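Local coordinates for glycoprotein (Chandipura virus, PDB 5MDM) that probably attaches the virion to host-cell receptors and, once triggered by endosomal acid, drives fusion of the viral and endosomal membranes as a class III fusion glycoprotein, at residues Asn226-Pro231 against His248-Phe253; Thr217-Tyr222 against Phe253-Ala258. All blocks are in the same frame, centred on the assembly; numbering follows the deposited sequence.

Contact 1 of 2, residues Asn226-Pro231 against His248-Phe253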
# COMPACT_ATOMS: atom_id res chain seq x y z
N ASN A 226 -7.86 6.08 -29.97
CA ASN A 226 -7.39 7.44 -29.81
C ASN A 226 -7.81 8.02 -28.49
O ASN A 226 -8.93 7.77 -28.02
CB ASN A 226 -7.93 8.34 -30.92
CG ASN A 226 -7.50 7.90 -32.30
OD1 ASN A 226 -6.32 7.63 -32.54
ND2 ASN A 226 -8.46 7.82 -33.21
N GLY A 227 -6.93 8.79 -27.88
CA GLY A 227 -7.29 9.48 -26.67
C GLY A 227 -6.33 10.59 -26.35
O GLY A 227 -5.49 10.98 -27.17
N ILE A 228 -6.46 11.12 -25.15
CA ILE A 228 -5.59 12.18 -24.70
C ILE A 228 -4.99 11.81 -23.36
O ILE A 228 -5.67 11.27 -22.48
CB ILE A 228 -6.35 13.51 -24.62
CG1 ILE A 228 -7.72 13.29 -23.97
CG2 ILE A 228 -6.53 14.09 -26.01
CD1 ILE A 228 -8.56 14.54 -23.90
N LYS A 229 -3.69 12.07 -23.24
CA LYS A 229 -3.00 11.98 -21.97
C LYS A 229 -3.01 13.35 -21.33
O LYS A 229 -2.60 14.36 -21.93
CB LYS A 229 -1.56 11.48 -22.15
CG LYS A 229 -0.84 11.23 -20.84
CD LYS A 229 0.65 11.00 -21.06
CE LYS A 229 1.48 12.05 -20.33
NZ LYS A 229 1.07 13.44 -20.70
N PHE A 230 -3.51 13.37 -20.10
CA PHE A 230 -3.55 14.54 -19.25
C PHE A 230 -2.16 14.82 -18.65
O PHE A 230 -1.32 13.92 -18.59
CB PHE A 230 -4.54 14.26 -18.13
CG PHE A 230 -5.96 14.22 -18.58
CD1 PHE A 230 -6.38 14.98 -19.65
CD2 PHE A 230 -6.89 13.41 -17.93
CE1 PHE A 230 -7.69 14.95 -20.08
CE2 PHE A 230 -8.20 13.36 -18.35
CZ PHE A 230 -8.61 14.13 -19.43
N PRO A 231 -1.93 16.06 -18.20
CA PRO A 231 -0.66 16.46 -17.59
C PRO A 231 -0.23 15.56 -16.43
O PRO A 231 0.95 15.49 -16.13
CB PRO A 231 -0.95 17.86 -17.06
CG PRO A 231 -2.02 18.37 -17.92
CD PRO A 231 -2.86 17.20 -18.32
N HIS A 248 -14.24 19.31 -34.45
CA HIS A 248 -13.48 18.14 -34.02
C HIS A 248 -12.56 18.44 -32.82
O HIS A 248 -11.67 19.29 -32.91
CB HIS A 248 -12.65 17.64 -35.20
CG HIS A 248 -12.02 18.74 -36.00
ND1 HIS A 248 -12.68 19.41 -37.00
CD2 HIS A 248 -10.79 19.30 -35.92
CE1 HIS A 248 -11.89 20.33 -37.52
NE2 HIS A 248 -10.73 20.28 -36.89
N LEU A 249 -12.78 17.76 -31.71
CA LEU A 249 -12.04 18.04 -30.48
C LEU A 249 -10.63 17.46 -30.47
O LEU A 249 -9.67 18.12 -30.06
CB LEU A 249 -12.82 17.54 -29.25
CG LEU A 249 -12.04 17.61 -27.93
CD1 LEU A 249 -11.69 19.05 -27.59
CD2 LEU A 249 -12.81 16.95 -26.79
N LEU A 250 -10.51 16.21 -30.90
CA LEU A 250 -9.23 15.49 -30.88
C LEU A 250 -8.06 16.17 -31.62
O LEU A 250 -6.96 16.28 -31.07
CB LEU A 250 -9.42 14.05 -31.35
CG LEU A 250 -8.24 13.09 -31.22
CD1 LEU A 250 -7.86 12.90 -29.76
CD2 LEU A 250 -8.56 11.77 -31.86
N PRO A 251 -8.28 16.63 -32.87
CA PRO A 251 -7.16 17.23 -33.61
C PRO A 251 -6.57 18.50 -32.99
O PRO A 251 -5.50 18.94 -33.41
CB PRO A 251 -7.78 17.56 -34.97
CG PRO A 251 -8.91 16.62 -35.09
CD PRO A 251 -9.47 16.52 -33.72
N LEU A 252 -7.25 19.07 -32.01
CA LEU A 252 -6.78 20.27 -31.33
C LEU A 252 -5.53 20.01 -30.50
O LEU A 252 -4.89 20.95 -30.02
CB LEU A 252 -7.87 20.83 -30.43
CG LEU A 252 -8.79 21.94 -30.94
CD1 LEU A 252 -9.35 21.56 -32.28
CD2 LEU A 252 -9.90 22.19 -29.94
N PHE A 253 -5.18 18.73 -30.33
CA PHE A 253 -4.12 18.36 -29.40
C PHE A 253 -2.90 17.77 -30.10
O PHE A 253 -3.02 16.90 -30.96
CB PHE A 253 -4.64 17.40 -28.33
CG PHE A 253 -5.71 18.00 -27.47
CD1 PHE A 253 -7.04 17.93 -27.84
CD2 PHE A 253 -5.38 18.67 -26.31
CE1 PHE A 253 -8.02 18.49 -27.06
CE2 PHE A 253 -6.36 19.24 -25.52
CZ PHE A 253 -7.68 19.15 -25.90
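Leu-250 reaches from a short 3-10 turn to strand 225-229, and its isobutyl group carries much of this apolar contact. CB leaves the turn roughly across the line to the strand; CG then lies anti to the backbone N (chi1 -172°), which carries the fork of the side chain over to the strand. There the two methyls part. CD2 goes to the start of the strand and meets Asn-226 at CB, 3.6 Å away, with the amide carbon CG a little farther off and the two side chains nearly perpendicular. CD1 takes the other branch, lying 4.0 Å from Gly-227 O and 4.2 Å from Ile-228 CG2, where the leucine and isoleucine run antiparallel. The same Ile-228 methyl also rests over one face of the Phe-253 ring, 4.3 Å from its CG, so a single methyl is shared by the two hydrophobic residues. The turn itself is closed by Leu-252 N bonding to Leu-249 O and Phe-253 N to Leu-250 O. Around this patch, Ile-228 also packs on Phe-204 and Val-236, while Leu-249 and Phe-253 touch Ile-202. The turn thus lies against the middle strand of the sheet 218-222, 225-229, 235-237, with strand 202-205 of a second sheet alongside.

Contact 2 of 2, residues Thr217-Tyr222 against Phe253-Ala258; sequences TCRLSY and FKECPA
Cys-218 and Cys-256 are joined by a disulfide, SG to SG 2.0 Å with a torsion of 87° about the bond, and the backbones beside it are bonded as well. Arg-219 uses both its backbone groups: its N donates to Lys-254 O at 2.6 Å, nearly straight at 173°, and its O accepts from Cys-256 N, also at 2.6 Å, less straight at the hydrogen. These two bonds bracket Glu-255 in a single beta bridge, and Glu-255 CA adds a CA-H...O contact to the same Arg-219 O. Out on the arginine side chain, which bends at chi3 before reaching Glu-255, the guanidinium has two oxygens nearby, both set obliquely to its plane. NH2 makes a long salt bridge of 3.6 Å to Glu-255 OE1, the two flat groups turned 77° apart, and NH1 comes 3.3 Å from Phe-253 O. At the buried end Thr-217 O sits at the edge of the Phe-253 ring, 3.3 Å from CD2, while the threonine hydroxyl is satisfied elsewhere, by Glu-213 O. Leu-220 O takes a hydrogen bond from Trp-235 NE1, and its side chain lays CD1 on Cys-256 CB, 4.0 Å away, extending the apolar cover beside the disulfide. Strand 218-222 is an outermost strand of its three-stranded sheet; strand 225-229 pairs with it through Cys-218 and Leu-220, and the loop leading to helix 270-295 is pinned to it at this bridge.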
# COMPACT_ATOMS: atom_id res chain seq x y z
N THR A 217 -1.99 18.96 -22.25
CA THR A 217 -2.62 17.70 -22.62
C THR A 217 -2.24 17.32 -24.05
O THR A 217 -2.37 18.13 -24.96
CB THR A 217 -4.15 17.78 -22.53
OG1 THR A 217 -4.52 18.01 -21.16
CG2 THR A 217 -4.80 16.50 -23.03
N CYS A 218 -1.79 16.09 -24.25
CA CYS A 218 -1.33 15.68 -25.57
C CYS A 218 -2.09 14.46 -26.09
O CYS A 218 -2.65 13.69 -25.31
CB CYS A 218 0.18 15.43 -25.58
SG CYS A 218 0.77 14.34 -24.26
N ARG A 219 -2.11 14.29 -27.41
CA ARG A 219 -2.84 13.19 -28.05
C ARG A 219 -2.02 11.90 -28.05
O ARG A 219 -0.82 11.92 -28.32
CB ARG A 219 -3.19 13.59 -29.48
CG ARG A 219 -4.29 12.79 -30.11
CD ARG A 219 -4.65 13.35 -31.48
NE ARG A 219 -3.68 13.00 -32.51
CZ ARG A 219 -3.30 13.83 -33.48
NH1 ARG A 219 -3.80 15.06 -33.53
NH2 ARG A 219 -2.41 13.44 -34.38
N LEU A 220 -2.67 10.78 -27.75
CA LEU A 220 -1.97 9.49 -27.69
C LEU A 220 -2.92 8.33 -27.94
O LEU A 220 -4.07 8.33 -27.47
CB LEU A 220 -1.26 9.32 -26.34
CG LEU A 220 -0.38 8.09 -26.07
CD1 LEU A 220 0.68 8.44 -25.06
CD2 LEU A 220 -1.19 6.92 -25.56
N SER A 221 -2.45 7.35 -28.69
CA SER A 221 -3.24 6.17 -29.00
C SER A 221 -2.90 5.07 -28.01
O SER A 221 -1.76 4.63 -27.93
CB SER A 221 -2.95 5.69 -30.42
OG SER A 221 -3.77 4.58 -30.74
N TYR A 222 -3.90 4.64 -27.27
CA TYR A 222 -3.69 3.66 -26.21
C TYR A 222 -4.65 2.48 -26.35
O TYR A 222 -5.86 2.67 -26.46
CB TYR A 222 -3.86 4.32 -24.84
CG TYR A 222 -3.43 3.45 -23.70
CD1 TYR A 222 -2.09 3.15 -23.51
CD2 TYR A 222 -4.35 2.95 -22.80
CE1 TYR A 222 -1.68 2.36 -22.46
CE2 TYR A 222 -3.95 2.15 -21.74
CZ TYR A 222 -2.61 1.86 -21.57
OH TYR A 222 -2.20 1.07 -20.52
N PHE A 253 -5.18 18.73 -30.33
CA PHE A 253 -4.12 18.36 -29.40
C PHE A 253 -2.90 17.77 -30.10
O PHE A 253 -3.02 16.90 -30.96
CB PHE A 253 -4.64 17.40 -28.33
CG PHE A 253 -5.71 18.00 -27.47
CD1 PHE A 253 -7.04 17.93 -27.84
CD2 PHE A 253 -5.38 18.67 -26.31
CE1 PHE A 253 -8.02 18.49 -27.06
CE2 PHE A 253 -6.36 19.24 -25.52
CZ PHE A 253 -7.68 19.15 -25.90
N LYS A 254 -1.73 18.26 -29.72
CA LYS A 254 -0.47 17.77 -30.25
C LYS A 254 -0.32 16.29 -29.95
O LYS A 254 -0.65 15.83 -28.85
CB LYS A 254 0.70 18.56 -29.65
CG LYS A 254 0.59 18.80 -28.13
CD LYS A 254 1.83 19.51 -27.58
CE LYS A 254 1.62 20.00 -26.15
NZ LYS A 254 1.39 18.90 -25.18
N GLU A 255 0.17 15.53 -30.93
CA GLU A 255 0.52 14.14 -30.72
C GLU A 255 1.58 14.05 -29.62
O GLU A 255 2.44 14.94 -29.51
CB GLU A 255 1.05 13.53 -32.01
CG GLU A 255 1.40 12.05 -31.91
CD GLU A 255 0.31 11.16 -32.47
OE1 GLU A 255 0.21 11.06 -33.71
OE2 GLU A 255 -0.43 10.56 -31.67
N CYS A 256 1.52 13.00 -28.81
CA CYS A 256 2.45 12.88 -27.69
C CYS A 256 3.84 12.48 -28.15
O CYS A 256 3.97 11.69 -29.08
CB CYS A 256 1.91 11.91 -26.63
SG CYS A 256 0.77 12.71 -25.47
N PRO A 257 4.88 13.03 -27.50
CA PRO A 257 6.28 12.68 -27.72
C PRO A 257 6.43 11.17 -27.80
O PRO A 257 5.84 10.47 -26.98
CB PRO A 257 6.96 13.19 -26.45
CG PRO A 257 6.15 14.35 -26.04
CD PRO A 257 4.73 14.06 -26.44
N ALA A 258 7.20 10.69 -28.77
CA ALA A 258 7.42 9.26 -28.91
C ALA A 258 7.92 8.68 -27.58
O ALA A 258 8.74 9.29 -26.90
CB ALA A 258 8.43 8.98 -30.02

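Contacts 1 and 2 fasten successive parts of one connection, the loop between strand 247-248 and helix 270-295, to neighbouring strands of one antiparallel sheet. Phe-253 belongs to both, and their centres lie about 7 Å apart. The strands themselves are probably hydrogen-bonded through Lys-229 N to Cys-218 O and Leu-220 N to Gly-227 O. Contact 1 is mostly buried and held across its segments by hydrophobic packing. Contact 2 is only partly buried; there a disulfide and two backbone hydrogen bonds do the joining, with a long salt bridge added, and Glu-255 and Lys-254 are exposed. Both loop segments fall in a region assigned to trimerization by similarity, yet neither contact touches another chain of this assembly.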